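Local coordinates for protein Niban 2 (Homo sapiens, PDB 7CTP) that may suppress apoptosis and may promote melanoma cell invasion in vitro, and carries a PH domain within a largely helical structure, at residues 223-228 and 237-242; 365-370 and 398-403; 323-328 and 515-520; 44-49 and 200-205. One frame throughout, in Å; residues are numbered along the deposited sequence.

Contact 1: residues 223-228 and 237-242; sequences GTWEML and SNLVME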
loop_
_atom_site.group_PDB
_atom_site.type_symbol
_atom_site.label_atom_id
_atom_site.label_comp_id
_atom_site.label_asym_id
_atom_site.label_seq_id
_atom_site.Cartn_x
_atom_site.Cartn_y
_atom_site.Cartn_z
ATOM N N GLY A 223 3.089 15.671 0.751
ATOM C CA GLY A 223 3.843 14.610 1.382
ATOM C C GLY A 223 3.073 13.302 1.435
ATOM O O GLY A 223 1.870 13.225 1.165
ATOM N N THR A 224 3.821 12.263 1.796
ATOM C CA THR A 224 3.290 10.908 1.884
ATOM C C THR A 224 2.051 10.852 2.768
ATOM O O THR A 224 2.036 11.389 3.880
ATOM C CB THR A 224 4.370 9.971 2.422
ATOM O OG1 THR A 224 5.442 9.902 1.476
ATOM C CG2 THR A 224 3.821 8.577 2.642
ATOM N N TRP A 225 1.008 10.202 2.259
ATOM C CA TRP A 225 -0.291 10.124 2.925
ATOM C C TRP A 225 -0.495 8.708 3.436
ATOM O O TRP A 225 -0.516 7.759 2.644
ATOM C CB TRP A 225 -1.408 10.514 1.960
ATOM C CG TRP A 225 -2.780 10.542 2.544
ATOM C CD1 TRP A 225 -3.134 10.905 3.806
ATOM C CD2 TRP A 225 -3.993 10.222 1.858
ATOM N NE1 TRP A 225 -4.512 10.822 3.958
ATOM C CE2 TRP A 225 -5.055 10.413 2.767
ATOM C CE3 TRP A 225 -4.283 9.796 0.559
ATOM C CZ2 TRP A 225 -6.383 10.179 2.421
ATOM C CZ3 TRP A 225 -5.596 9.567 0.216
ATOM C CH2 TRP A 225 -6.636 9.758 1.150
ATOM N N GLU A 226 -0.647 8.572 4.756
ATOM C CA GLU A 226 -0.731 7.250 5.368
ATOM C C GLU A 226 -1.941 6.466 4.874
ATOM O O GLU A 226 -1.926 5.231 4.867
ATOM C CB GLU A 226 -0.773 7.397 6.893
ATOM C CG GLU A 226 -0.823 6.086 7.666
ATOM C CD GLU A 226 -0.099 6.163 9.002
ATOM O OE1 GLU A 226 0.150 5.095 9.600
ATOM O OE2 GLU A 226 0.210 7.289 9.455
ATOM N N MET A 227 -2.990 7.157 4.449
ATOM C CA MET A 227 -4.228 6.491 4.082
ATOM C C MET A 227 -4.334 6.234 2.587
ATOM O O MET A 227 -5.416 5.892 2.098
ATOM C CB MET A 227 -5.420 7.298 4.588
ATOM C CG MET A 227 -5.503 7.372 6.121
ATOM S SD MET A 227 -5.297 5.803 6.992
ATOM C CE MET A 227 -6.755 4.891 6.473
ATOM N N LEU A 228 -3.229 6.360 1.850
ATOM C CA LEU A 228 -3.172 5.845 0.486
ATOM C C LEU A 228 -2.970 4.332 0.549
ATOM O O LEU A 228 -1.923 3.794 0.184
ATOM C CB LEU A 228 -2.056 6.520 -0.303
ATOM C CG LEU A 228 -2.057 6.253 -1.809
ATOM C CD1 LEU A 228 -3.072 7.153 -2.509
ATOM C CD2 LEU A 228 -0.657 6.454 -2.373
ATOM N N SER A 237 -12.685 6.955 -0.504
ATOM C CA SER A 237 -13.459 7.122 0.721
ATOM C C SER A 237 -12.618 7.764 1.815
ATOM O O SER A 237 -13.102 8.635 2.543
ATOM C CB SER A 237 -13.997 5.773 1.188
ATOM O OG SER A 237 -14.760 5.166 0.162
ATOM N N ASN A 238 -11.352 7.347 1.940
ATOM C CA ASN A 238 -10.452 7.980 2.898
ATOM C C ASN A 238 -10.258 9.459 2.573
ATOM O O ASN A 238 -10.186 10.296 3.481
ATOM C CB ASN A 238 -9.090 7.284 2.917
ATOM C CG ASN A 238 -9.144 5.841 3.414
ATOM O OD1 ASN A 238 -10.095 5.411 4.088
ATOM N ND2 ASN A 238 -8.100 5.080 3.081
ATOM N N LEU A 239 -10.115 9.787 1.285
ATOM C CA LEU A 239 -9.960 11.181 0.865
ATOM C C LEU A 239 -11.142 12.030 1.310
ATOM O O LEU A 239 -10.965 13.121 1.870
ATOM C CB LEU A 239 -9.812 11.239 -0.652
ATOM C CG LEU A 239 -9.465 12.585 -1.290
ATOM C CD1 LEU A 239 -8.015 12.969 -0.978
ATOM C CD2 LEU A 239 -9.682 12.480 -2.789
ATOM N N VAL A 240 -12.362 11.554 1.027
ATOM C CA VAL A 240 -13.574 12.273 1.419
ATOM C C VAL A 240 -13.660 12.411 2.936
ATOM O O VAL A 240 -13.945 13.499 3.453
ATOM C CB VAL A 240 -14.822 11.576 0.848
ATOM C CG1 VAL A 240 -16.101 12.229 1.399
ATOM C CG2 VAL A 240 -14.815 11.641 -0.673
ATOM N N MET A 241 -13.452 11.309 3.670
ATOM C CA MET A 241 -13.564 11.369 5.131
ATOM C C MET A 241 -12.545 12.327 5.732
ATOM O O MET A 241 -12.852 13.045 6.693
ATOM C CB MET A 241 -13.397 9.983 5.752
ATOM C CG MET A 241 -14.501 8.979 5.408
ATOM S SD MET A 241 -16.160 9.492 5.908
ATOM C CE MET A 241 -16.010 9.431 7.701
ATOM N N GLU A 242 -11.325 12.344 5.191
ATOM C CA GLU A 242 -10.320 13.279 5.694
ATOM C C GLU A 242 -10.805 14.714 5.559
ATOM O O GLU A 242 -10.630 15.534 6.470
ATOM C CB GLU A 242 -9.000 13.082 4.950
ATOM C CG GLU A 242 -7.936 14.144 5.253
ATOM C CD GLU A 242 -6.676 13.975 4.410
ATOM O OE1 GLU A 242 -6.773 13.827 3.172
ATOM O OE2 GLU A 242 -5.579 13.983 5.003
#

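Contact 2: residues 365-370 and 398-403; sequences FKEVTD and PLKMQS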
loop_
_atom_site.group_PDB
_atom_site.type_symbol
_atom_site.label_atom_id
_atom_site.label_comp_id
_atom_site.label_asym_id
_atom_site.label_seq_id
_atom_site.Cartn_x
_atom_site.Cartn_y
_atom_site.Cartn_z
ATOM N N PHE A 365 16.772 -20.311 2.026
ATOM C CA PHE A 365 17.864 -21.283 2.079
ATOM C C PHE A 365 17.572 -22.397 3.077
ATOM O O PHE A 365 17.808 -23.578 2.788
ATOM C CB PHE A 365 19.154 -20.551 2.438
ATOM C CG PHE A 365 20.395 -21.386 2.330
ATOM C CD1 PHE A 365 21.114 -21.419 1.151
ATOM C CD2 PHE A 365 20.865 -22.103 3.418
ATOM C CE1 PHE A 365 22.270 -22.171 1.041
ATOM C CE2 PHE A 365 22.024 -22.856 3.308
ATOM C CZ PHE A 365 22.721 -22.889 2.121
ATOM N N LYS A 366 17.050 -22.038 4.256
ATOM C CA LYS A 366 16.733 -23.033 5.276
ATOM C C LYS A 366 15.621 -23.968 4.821
ATOM O O LYS A 366 15.702 -25.186 5.025
ATOM C CB LYS A 366 16.343 -22.337 6.580
ATOM C CG LYS A 366 15.712 -23.262 7.608
ATOM C CD LYS A 366 15.312 -22.496 8.857
ATOM C CE LYS A 366 14.308 -23.287 9.667
ATOM N NZ LYS A 366 14.797 -24.677 9.879
ATOM N N GLU A 367 14.578 -23.421 4.187
ATOM C CA GLU A 367 13.446 -24.251 3.793
ATOM C C GLU A 367 13.838 -25.218 2.683
ATOM O O GLU A 367 13.412 -26.380 2.683
ATOM C CB GLU A 367 12.276 -23.364 3.369
ATOM C CG GLU A 367 11.650 -22.621 4.537
ATOM C CD GLU A 367 11.105 -23.562 5.593
ATOM O OE1 GLU A 367 10.374 -24.510 5.236
ATOM O OE2 GLU A 367 11.413 -23.349 6.783
ATOM N N VAL A 368 14.668 -24.765 1.743
ATOM C CA VAL A 368 15.138 -25.658 0.688
ATOM C C VAL A 368 16.024 -26.750 1.278
ATOM O O VAL A 368 15.924 -27.928 0.902
ATOM C CB VAL A 368 15.870 -24.855 -0.403
ATOM C CG1 VAL A 368 16.641 -25.789 -1.323
ATOM C CG2 VAL A 368 14.869 -24.018 -1.203
ATOM N N THR A 369 16.883 -26.383 2.230
ATOM C CA THR A 369 17.743 -27.373 2.871
ATOM C C THR A 369 16.925 -28.371 3.675
ATOM O O THR A 369 17.203 -29.577 3.657
ATOM C CB THR A 369 18.776 -26.682 3.757
ATOM O OG1 THR A 369 19.464 -25.683 2.991
ATOM C CG2 THR A 369 19.795 -27.697 4.268
ATOM N N ASP A 370 15.902 -27.888 4.383
ATOM C CA ASP A 370 15.023 -28.798 5.106
ATOM C C ASP A 370 14.352 -29.782 4.154
ATOM O O ASP A 370 14.214 -30.966 4.478
ATOM C CB ASP A 370 13.985 -28.013 5.908
ATOM C CG ASP A 370 14.538 -27.492 7.223
ATOM O OD1 ASP A 370 15.706 -27.800 7.537
ATOM O OD2 ASP A 370 13.813 -26.767 7.936
ATOM N N PRO A 398 2.209 -17.862 7.531
ATOM C CA PRO A 398 1.947 -16.846 8.566
ATOM C C PRO A 398 2.990 -16.794 9.669
ATOM O O PRO A 398 3.048 -15.794 10.385
ATOM C CB PRO A 398 0.578 -17.251 9.129
ATOM C CG PRO A 398 0.019 -18.267 8.183
ATOM C CD PRO A 398 1.180 -18.912 7.497
ATOM N N LEU A 399 3.790 -17.839 9.858
ATOM C CA LEU A 399 4.885 -17.795 10.821
ATOM C C LEU A 399 6.231 -17.526 10.159
ATOM O O LEU A 399 6.980 -16.650 10.602
ATOM C CB LEU A 399 4.947 -19.115 11.604
ATOM C CG LEU A 399 6.057 -19.269 12.647
ATOM C CD1 LEU A 399 6.033 -18.127 13.651
ATOM C CD2 LEU A 399 5.956 -20.617 13.364
ATOM N N LYS A 400 6.547 -18.266 9.091
ATOM C CA LYS A 400 7.918 -18.301 8.597
ATOM C C LYS A 400 8.349 -16.969 8.002
ATOM O O LYS A 400 9.539 -16.638 8.040
ATOM C CB LYS A 400 8.075 -19.439 7.591
ATOM C CG LYS A 400 8.008 -20.820 8.265
ATOM C CD LYS A 400 8.168 -21.972 7.279
ATOM C CE LYS A 400 8.098 -23.328 8.005
ATOM N NZ LYS A 400 8.143 -24.485 7.047
ATOM N N MET A 401 7.411 -16.177 7.472
ATOM C CA MET A 401 7.770 -14.870 6.938
ATOM C C MET A 401 7.928 -13.801 8.011
ATOM O O MET A 401 8.463 -12.731 7.714
ATOM C CB MET A 401 6.723 -14.409 5.923
ATOM C CG MET A 401 6.753 -15.199 4.605
ATOM S SD MET A 401 8.263 -14.927 3.672
ATOM C CE MET A 401 8.221 -13.153 3.423
ATOM N N GLN A 402 7.486 -14.062 9.243
ATOM C CA GLN A 402 7.407 -12.991 10.235
ATOM C C GLN A 402 8.778 -12.441 10.593
ATOM O O GLN A 402 8.924 -11.235 10.826
ATOM C CB GLN A 402 6.682 -13.473 11.487
ATOM C CG GLN A 402 5.217 -13.792 11.259
ATOM C CD GLN A 402 4.490 -12.712 10.465
ATOM O OE1 GLN A 402 4.790 -11.520 10.579
ATOM N NE2 GLN A 402 3.524 -13.130 9.652
ATOM N N SER A 403 9.798 -13.302 10.647
ATOM C CA SER A 403 11.137 -12.822 10.989
ATOM C C SER A 403 11.687 -11.886 9.918
ATOM O O SER A 403 12.519 -11.023 10.218
ATOM C CB SER A 403 12.085 -14.001 11.219
ATOM O OG SER A 403 12.368 -14.680 10.004
#

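Contact 3: residues 323-328 and 515-520; sequences RAFILP and LPRFQE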
loop_
_atom_site.group_PDB
_atom_site.type_symbol
_atom_site.label_atom_id
_atom_site.label_comp_id
_atom_site.label_asym_id
_atom_site.label_seq_id
_atom_site.Cartn_x
_atom_site.Cartn_y
_atom_site.Cartn_z
ATOM N N ARG A 323 11.784 25.432 -16.941
ATOM C CA ARG A 323 13.150 25.432 -16.415
ATOM C C ARG A 323 13.695 26.848 -16.297
ATOM O O ARG A 323 14.204 27.249 -15.242
ATOM C CB ARG A 323 14.058 24.598 -17.317
ATOM C CG ARG A 323 14.150 23.142 -16.975
ATOM C CD ARG A 323 15.219 22.457 -17.811
ATOM N NE ARG A 323 14.729 21.212 -18.401
ATOM C CZ ARG A 323 14.434 21.054 -19.689
ATOM N NH1 ARG A 323 14.589 22.058 -20.541
ATOM N NH2 ARG A 323 13.995 19.882 -20.126
ATOM N N ALA A 324 13.593 27.621 -17.381
ATOM C CA ALA A 324 14.057 29.005 -17.367
ATOM C C ALA A 324 13.475 29.772 -16.189
ATOM O O ALA A 324 14.144 30.628 -15.601
ATOM C CB ALA A 324 13.692 29.697 -18.682
ATOM N N PHE A 325 12.239 29.447 -15.811
ATOM C CA PHE A 325 11.519 30.179 -14.777
ATOM C C PHE A 325 11.910 29.722 -13.372
ATOM O O PHE A 325 12.131 30.551 -12.482
ATOM C CB PHE A 325 10.017 30.015 -15.019
ATOM C CG PHE A 325 9.144 30.423 -13.866
ATOM C CD1 PHE A 325 9.052 31.748 -13.476
ATOM C CD2 PHE A 325 8.372 29.479 -13.202
ATOM C CE1 PHE A 325 8.231 32.118 -12.424
ATOM C CE2 PHE A 325 7.550 29.844 -12.151
ATOM C CZ PHE A 325 7.482 31.165 -11.761
ATOM N N ILE A 326 12.025 28.415 -13.152
ATOM C CA ILE A 326 12.096 27.884 -11.797
ATOM C C ILE A 326 13.429 27.224 -11.456
ATOM O O ILE A 326 13.715 27.040 -10.261
ATOM C CB ILE A 326 10.936 26.901 -11.534
ATOM C CG1 ILE A 326 10.686 26.780 -10.030
ATOM C CG2 ILE A 326 11.273 25.533 -12.096
ATOM C CD1 ILE A 326 10.486 28.126 -9.358
ATOM N N LEU A 327 14.246 26.856 -12.445
ATOM C CA LEU A 327 15.451 26.083 -12.148
ATOM C C LEU A 327 16.403 26.780 -11.178
ATOM O O LEU A 327 16.923 26.094 -10.282
ATOM C CB LEU A 327 16.182 25.724 -13.448
ATOM C CG LEU A 327 17.241 24.631 -13.335
ATOM C CD1 LEU A 327 16.643 23.393 -12.701
ATOM C CD2 LEU A 327 17.825 24.302 -14.697
ATOM N N PRO A 328 16.684 28.090 -11.289
ATOM C CA PRO A 328 17.580 28.716 -10.299
ATOM C C PRO A 328 17.138 28.510 -8.859
ATOM O O PRO A 328 17.917 28.018 -8.032
ATOM C CB PRO A 328 17.547 30.198 -10.695
ATOM C CG PRO A 328 17.286 30.183 -12.156
ATOM C CD PRO A 328 16.324 29.039 -12.359
ATOM N N LEU A 515 2.253 29.223 -13.021
ATOM C CA LEU A 515 2.207 28.078 -13.929
ATOM C C LEU A 515 1.097 28.137 -14.974
ATOM O O LEU A 515 1.359 27.749 -16.129
ATOM C CB LEU A 515 2.086 26.784 -13.112
ATOM C CG LEU A 515 3.317 26.360 -12.320
ATOM C CD1 LEU A 515 3.004 25.097 -11.532
ATOM C CD2 LEU A 515 4.503 26.145 -13.250
ATOM N N PRO A 516 -0.134 28.569 -14.670
ATOM C CA PRO A 516 -1.169 28.573 -15.716
ATOM C C PRO A 516 -0.804 29.396 -16.940
ATOM O O PRO A 516 -1.352 29.144 -18.023
ATOM C CB PRO A 516 -2.395 29.150 -14.994
ATOM C CG PRO A 516 -2.188 28.746 -13.570
ATOM C CD PRO A 516 -0.716 28.882 -13.347
ATOM N N ARG A 517 0.117 30.353 -16.816
ATOM C CA ARG A 517 0.521 31.142 -17.976
ATOM C C ARG A 517 1.211 30.292 -19.035
ATOM O O ARG A 517 1.258 30.697 -20.202
ATOM C CB ARG A 517 1.427 32.300 -17.533
ATOM C CG ARG A 517 2.923 32.015 -17.615
ATOM C CD ARG A 517 3.749 32.979 -16.756
ATOM N NE ARG A 517 5.183 32.819 -16.998
ATOM C CZ ARG A 517 6.141 33.161 -16.140
ATOM N NH1 ARG A 517 5.833 33.690 -14.960
ATOM N NH2 ARG A 517 7.413 32.976 -16.465
ATOM N N PHE A 518 1.722 29.115 -18.664
ATOM C CA PHE A 518 2.374 28.221 -19.614
ATOM C C PHE A 518 1.395 27.345 -20.387
ATOM O O PHE A 518 1.836 26.616 -21.279
ATOM C CB PHE A 518 3.370 27.294 -18.908
ATOM C CG PHE A 518 4.548 28.000 -18.276
ATOM C CD1 PHE A 518 5.598 28.466 -19.052
ATOM C CD2 PHE A 518 4.615 28.166 -16.901
ATOM C CE1 PHE A 518 6.689 29.100 -18.471
ATOM C CE2 PHE A 518 5.702 28.801 -16.314
ATOM C CZ PHE A 518 6.738 29.269 -17.101
ATOM N N GLN A 519 0.101 27.362 -20.042
ATOM C CA GLN A 519 -0.855 26.500 -20.732
ATOM C C GLN A 519 -0.877 26.788 -22.223
ATOM O O GLN A 519 -1.038 25.872 -23.038
ATOM C CB GLN A 519 -2.256 26.670 -20.158
ATOM C CG GLN A 519 -3.276 25.717 -20.789
ATOM C CD GLN A 519 -3.032 24.282 -20.399
ATOM O OE1 GLN A 519 -2.703 23.993 -19.247
ATOM N NE2 GLN A 519 -3.195 23.366 -21.352
ATOM N N GLU A 520 -0.715 28.059 -22.597
ATOM C CA GLU A 520 -0.846 28.473 -23.989
ATOM C C GLU A 520 0.204 27.852 -24.897
ATOM O O GLU A 520 0.061 27.933 -26.121
ATOM C CB GLU A 520 -0.783 30.000 -24.071
ATOM C CG GLU A 520 0.527 30.579 -23.568
ATOM C CD GLU A 520 0.618 32.080 -23.764
ATOM O OE1 GLU A 520 1.716 32.638 -23.544
ATOM O OE2 GLU A 520 -0.408 32.696 -24.127
#

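Contact 4: residues 44-49 and 200-205; sequences RHEIEG and DSKVEG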
loop_
_atom_site.group_PDB
_atom_site.type_symbol
_atom_site.label_atom_id
_atom_site.label_comp_id
_atom_site.label_asym_id
_atom_site.label_seq_id
_atom_site.Cartn_x
_atom_site.Cartn_y
_atom_site.Cartn_z
ATOM N N ARG A 44 5.211 5.468 -24.019
ATOM C CA ARG A 44 6.548 5.902 -24.403
ATOM C C ARG A 44 7.593 4.900 -23.929
ATOM O O ARG A 44 8.527 4.569 -24.672
ATOM C CB ARG A 44 6.844 7.296 -23.863
ATOM C CG ARG A 44 8.134 7.888 -24.423
ATOM C CD ARG A 44 8.383 9.273 -23.875
ATOM N NE ARG A 44 9.665 9.814 -24.315
ATOM C CZ ARG A 44 10.177 10.955 -23.868
ATOM N NH1 ARG A 44 9.513 11.669 -22.969
ATOM N NH2 ARG A 44 11.349 11.384 -24.319
ATOM N N HIS A 45 7.427 4.378 -22.707
ATOM C CA HIS A 45 8.360 3.381 -22.187
ATOM C C HIS A 45 8.359 2.126 -23.050
ATOM O O HIS A 45 9.421 1.596 -23.396
ATOM C CB HIS A 45 8.012 3.036 -20.737
ATOM C CG HIS A 45 8.528 4.025 -19.740
ATOM N ND1 HIS A 45 9.820 4.502 -19.763
ATOM C CD2 HIS A 45 7.921 4.628 -18.689
ATOM C CE1 HIS A 45 9.990 5.358 -18.770
ATOM N NE2 HIS A 45 8.853 5.452 -18.103
ATOM N N GLU A 46 7.171 1.637 -23.415
ATOM C CA GLU A 46 7.081 0.412 -24.204
ATOM C C GLU A 46 7.665 0.616 -25.595
ATOM O O GLU A 46 8.494 -0.179 -26.056
ATOM C CB GLU A 46 5.627 -0.054 -24.291
ATOM C CG GLU A 46 5.051 -0.504 -22.954
ATOM C CD GLU A 46 3.553 -0.752 -23.005
ATOM O OE1 GLU A 46 2.835 0.044 -23.641
ATOM O OE2 GLU A 46 3.094 -1.742 -22.398
ATOM N N ILE A 47 7.268 1.702 -26.261
ATOM C CA ILE A 47 7.647 1.922 -27.654
ATOM C C ILE A 47 9.138 2.214 -27.772
ATOM O O ILE A 47 9.802 1.761 -28.717
ATOM C CB ILE A 47 6.791 3.054 -28.252
ATOM C CG1 ILE A 47 5.364 2.563 -28.505
ATOM C CG2 ILE A 47 7.418 3.591 -29.531
ATOM C CD1 ILE A 47 4.380 3.673 -28.795
ATOM N N GLU A 48 9.688 2.969 -26.826
ATOM C CA GLU A 48 11.115 3.252 -26.829
ATOM C C GLU A 48 11.934 2.153 -26.166
ATOM O O GLU A 48 13.167 2.193 -26.231
ATOM C CB GLU A 48 11.383 4.599 -26.147
ATOM C CG GLU A 48 10.848 5.798 -26.943
ATOM C CD GLU A 48 11.264 7.144 -26.375
ATOM O OE1 GLU A 48 11.263 8.133 -27.139
ATOM O OE2 GLU A 48 11.584 7.221 -25.172
ATOM N N GLY A 49 11.280 1.169 -25.559
ATOM C CA GLY A 49 11.981 0.073 -24.919
ATOM C C GLY A 49 12.733 0.452 -23.662
ATOM O O GLY A 49 13.764 -0.160 -23.354
ATOM N N ASP A 200 2.490 -2.930 -10.705
ATOM C CA ASP A 200 2.817 -2.975 -12.121
ATOM C C ASP A 200 1.616 -2.676 -13.006
ATOM O O ASP A 200 1.634 -3.004 -14.198
ATOM C CB ASP A 200 3.451 -4.323 -12.472
ATOM C CG ASP A 200 4.590 -4.680 -11.533
ATOM O OD1 ASP A 200 4.607 -5.819 -11.018
ATOM O OD2 ASP A 200 5.451 -3.805 -11.289
ATOM N N SER A 201 0.577 -2.054 -12.450
ATOM C CA SER A 201 -0.443 -1.428 -13.278
ATOM C C SER A 201 0.206 -0.373 -14.162
ATOM O O SER A 201 0.932 0.503 -13.680
ATOM C CB SER A 201 -1.532 -0.797 -12.410
ATOM O OG SER A 201 -2.364 0.041 -13.192
ATOM N N LYS A 202 -0.033 -0.471 -15.468
ATOM C CA LYS A 202 0.665 0.418 -16.387
ATOM C C LYS A 202 0.061 1.810 -16.392
ATOM O O LYS A 202 0.789 2.802 -16.447
ATOM C CB LYS A 202 0.651 -0.165 -17.802
ATOM C CG LYS A 202 1.228 -1.568 -17.893
ATOM C CD LYS A 202 1.269 -2.058 -19.330
ATOM C CE LYS A 202 2.390 -3.075 -19.532
ATOM N NZ LYS A 202 3.704 -2.440 -19.871
ATOM N N VAL A 203 -1.266 1.905 -16.344
ATOM C CA VAL A 203 -1.919 3.179 -16.621
ATOM C C VAL A 203 -2.864 3.558 -15.490
ATOM O O VAL A 203 -2.757 4.653 -14.930
ATOM C CB VAL A 203 -2.672 3.130 -17.959
ATOM C CG1 VAL A 203 -3.363 4.459 -18.240
ATOM C CG2 VAL A 203 -1.698 2.783 -19.085
ATOM N N GLU A 204 -3.802 2.660 -15.160
ATOM C CA GLU A 204 -4.840 2.984 -14.179
ATOM C C GLU A 204 -4.245 3.319 -12.817
ATOM O O GLU A 204 -4.669 4.278 -12.158
ATOM C CB GLU A 204 -5.822 1.822 -14.058
ATOM C CG GLU A 204 -6.767 1.686 -15.238
ATOM C CD GLU A 204 -7.711 0.506 -15.082
ATOM O OE1 GLU A 204 -7.935 0.060 -13.933
ATOM O OE2 GLU A 204 -8.223 0.027 -16.115
ATOM N N GLY A 205 -3.284 2.517 -12.363
ATOM C CA GLY A 205 -2.651 2.725 -11.079
ATOM C C GLY A 205 -1.983 4.078 -10.940
ATOM O O GLY A 205 -2.323 4.870 -10.054
#

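Contact 1: residues 223-228 and 237-242
Asn-238 ND2 donates to Met-227 O over 3.0 Å, with an N-H...O angle of 155°. The donor lies in the carbonyl plane on a lone pair, and the acceptor sits near the plane of the Asn-238 amide, so both partners are well aligned. Met-227 belongs to a type I beta turn running from Trp-225 to Leu-228, closed by Leu-228 N to Trp-225 O at 3.2 Å; the bond thus ties this turn to helix 232-252, a short way further along the chain. The Met-227 chain, bent at chi2 and chi3, curls back so that its CE lies 3.7 Å from Asn-238 ND2, the two side chains crossing at about a right angle. With CG anti to the backbone N (chi1 -177°), the Trp-225 indole extends toward helix 232-252. Met-227 CB sits 3.5 Å above one face of the indole, while the far edge abuts the helix backbone: CH2 is 3.5 Å from Leu-239 N, near the ring plane. Replacing Trp-225 by an alanine would probably open a gap between turn and helix and leave Arg-216 of helix 204-218 without its cation-pi partner. Arg-216 also forms a salt bridge with Glu-242 OE2, which probably helps hold this carboxylate next to the indole. Pro-164 and Tyr-165, from a loop of the PH domain, pack on Met-227 and Asn-238 respectively. Glu-242 and Trp-225 slide past each other in opposite directions, their planes only 13° apart, with NE1 of Trp-225 3.5 Å from OE2 of Glu-242.

Contact 2: residues 365-370 and 398-403
Lys-400 is fully stretched beyond CG, chi2 to chi4 all within about 5° of 180°, whereas Glu-367 folds at chi2 (-60°); the long straight chain spans the gap and the bent one turns its carboxylate to meet it. Reach is needed, because the CA atoms of Glu-367 and Lys-400, the nearest pair in register, are 9.4 Å apart. The result is a salt bridge, Lys-400 NZ donating to Glu-367 OE1 over 2.9 Å. The ammonium approaches from above the carboxylate plane, 44° out of it. The other oxygen lies further off, with Glu-367 OE2 3.5 Å from Lys-400 NZ, so the pairing is one-sided. The methylene chain shares in the contact: Lys-400 CD comes within 3.6 Å of Glu-367 OE2, as the two side chains pass at a slant. A second acid, Asp-370, does not touch the ammonium; its OD2 is instead held by Lys-366 NZ at 3.0 Å, one helical turn back. On the other segment, Gln-402 NE2 bonds to Pro-398 O over 2.8 Å, which probably steadies the turn that carries Lys-400. Leu-394 packs against both Glu-367 and Lys-400. The salt bridge joins helix 342-378 to the turn leading into helix 402-405, at the surface of the molecule. The same turn lies between that first helix and helix 176-194, which follows the last strand of the PH-domain sheet: Pro-398 touches Val-185 and Gln-402 NE2 also bonds to Asp-188, while Ser-403 OG returns to helix 342-378 through Glu-359.

Contact 3: residues 323-328 and 515-520
Phe-325 turns its side chain toward Arg-517 and Phe-518: CD1 and CE1 face the arginine, while CB comes nearest to Phe-518. Its CG stands anti to the backbone N (chi1 166°), which swings the ring off helix 260-337 toward segment 515-520. Arg-517 has an unusual first torsion, chi1 95°, away from the staggered positions, and from CG to NE it runs out extended, carrying the guanidinium over to the phenylalanine. There NH2 of Arg-517 comes 3.6 Å from CD1 of Phe-325, and NH1 of Arg-517 is 3.8 Å from CE1 of Phe-325. Arg-517 CZ lies 4.6 Å from the centroid of the Phe-325 ring and 27° off its normal, an off-centre cation-pi contact in which the two planes are steeply inclined to each other. NH1 is also engaged in a salt bridge with Glu-514, which probably limits the freedom of the guanidinium to turn. The segment that presents these groups is a 3-10 stretch following helix 464-511, stitched by Phe-518 N to Leu-515 O at 2.9 Å. Phe-518 presents its edge to Phe-325 CB, CZ of Phe-518 being 4.0 Å from that atom. The rings themselves meet obliquely, centroids 6.0 Å apart. Thr-510 and Cys-511 of helix 464-511 also pack on Phe-325. Substituting an alanine for Phe-325 is likely to leave the Arg-517 guanidinium without its aromatic partner and to open a gap beside Phe-518. Leu-318 and Lys-321, earlier on helix 260-337, touch Phe-518 as well.

Contact 4: residues 44-49 and 200-205
Glu-46 and Lys-202 cross at about a right angle, and they meet mainly near their ends. Glu-46 is extended beyond CG (chi2 171°) and reaches out from the last turn of helix 10-48. Lys-202 runs toward it and then bends at chi4 (-87°), which turns NZ onto the carboxylate; CE, placed by the torsions before it, already lies beside the acid. A salt bridge results, with Lys-202 NZ donating to Glu-46 OE2 over 2.7 Å. The ammonium comes from above the carboxylate plane, 37° out of it. The same oxygen is approached by the methylene next to the ammonium, Lys-202 CE lying 3.2 Å from Glu-46 OE2. Both partners spring from the boundaries of helices. Helix 10-48 closes with a Schellman motif, in which Gly-49 takes a positive phi, its N bonds to Glu-46 O at 3.1 Å and Thr-50 N bonds to His-45 O. Lys-202 precedes Val-203, which holds the N-cap position of helix 204-218. Ahead of it, Ser-201 OG accepts from Gly-205 N over 2.8 Å and so steadies the entry to that helix. Lys-202 also touches Ser-42, and Val-203 packs on Tyr-35 and Leu-39, so the start of helix 204-218 lies against helix 10-48. A bound glycerol, probably from the crystallisation liquor, lies about 4 Å from the Glu-46 side chain. Because Glu-46 and Lys-202 are both exposed, the charge pair is probably screened by solvent and likely contributes less than a buried one would, while a single carboxylate oxygen carries the short bond.

Overall arrangement
From the N terminus, contact 4 is the first to close: it brings the end of helix 10-48 to the start of helix 204-218, and the loop it shuts holds the PH domain, with its seven-stranded sheet and the helix 176-194 that follows it. Contact 1 follows in series with a short loop, tying the turn before helix 232-252 to that helix. Contact 3 then closes the longest loop, from helix 260-337 to the stretch after helix 464-511, and contact 2 is nested inside it; no two loops cross. Contacts 2 and 3 lie on opposite sides of the chain's centre, their own centres 54 Å apart, while the nearest atoms of contacts 1 and 4 are about 8 Å apart.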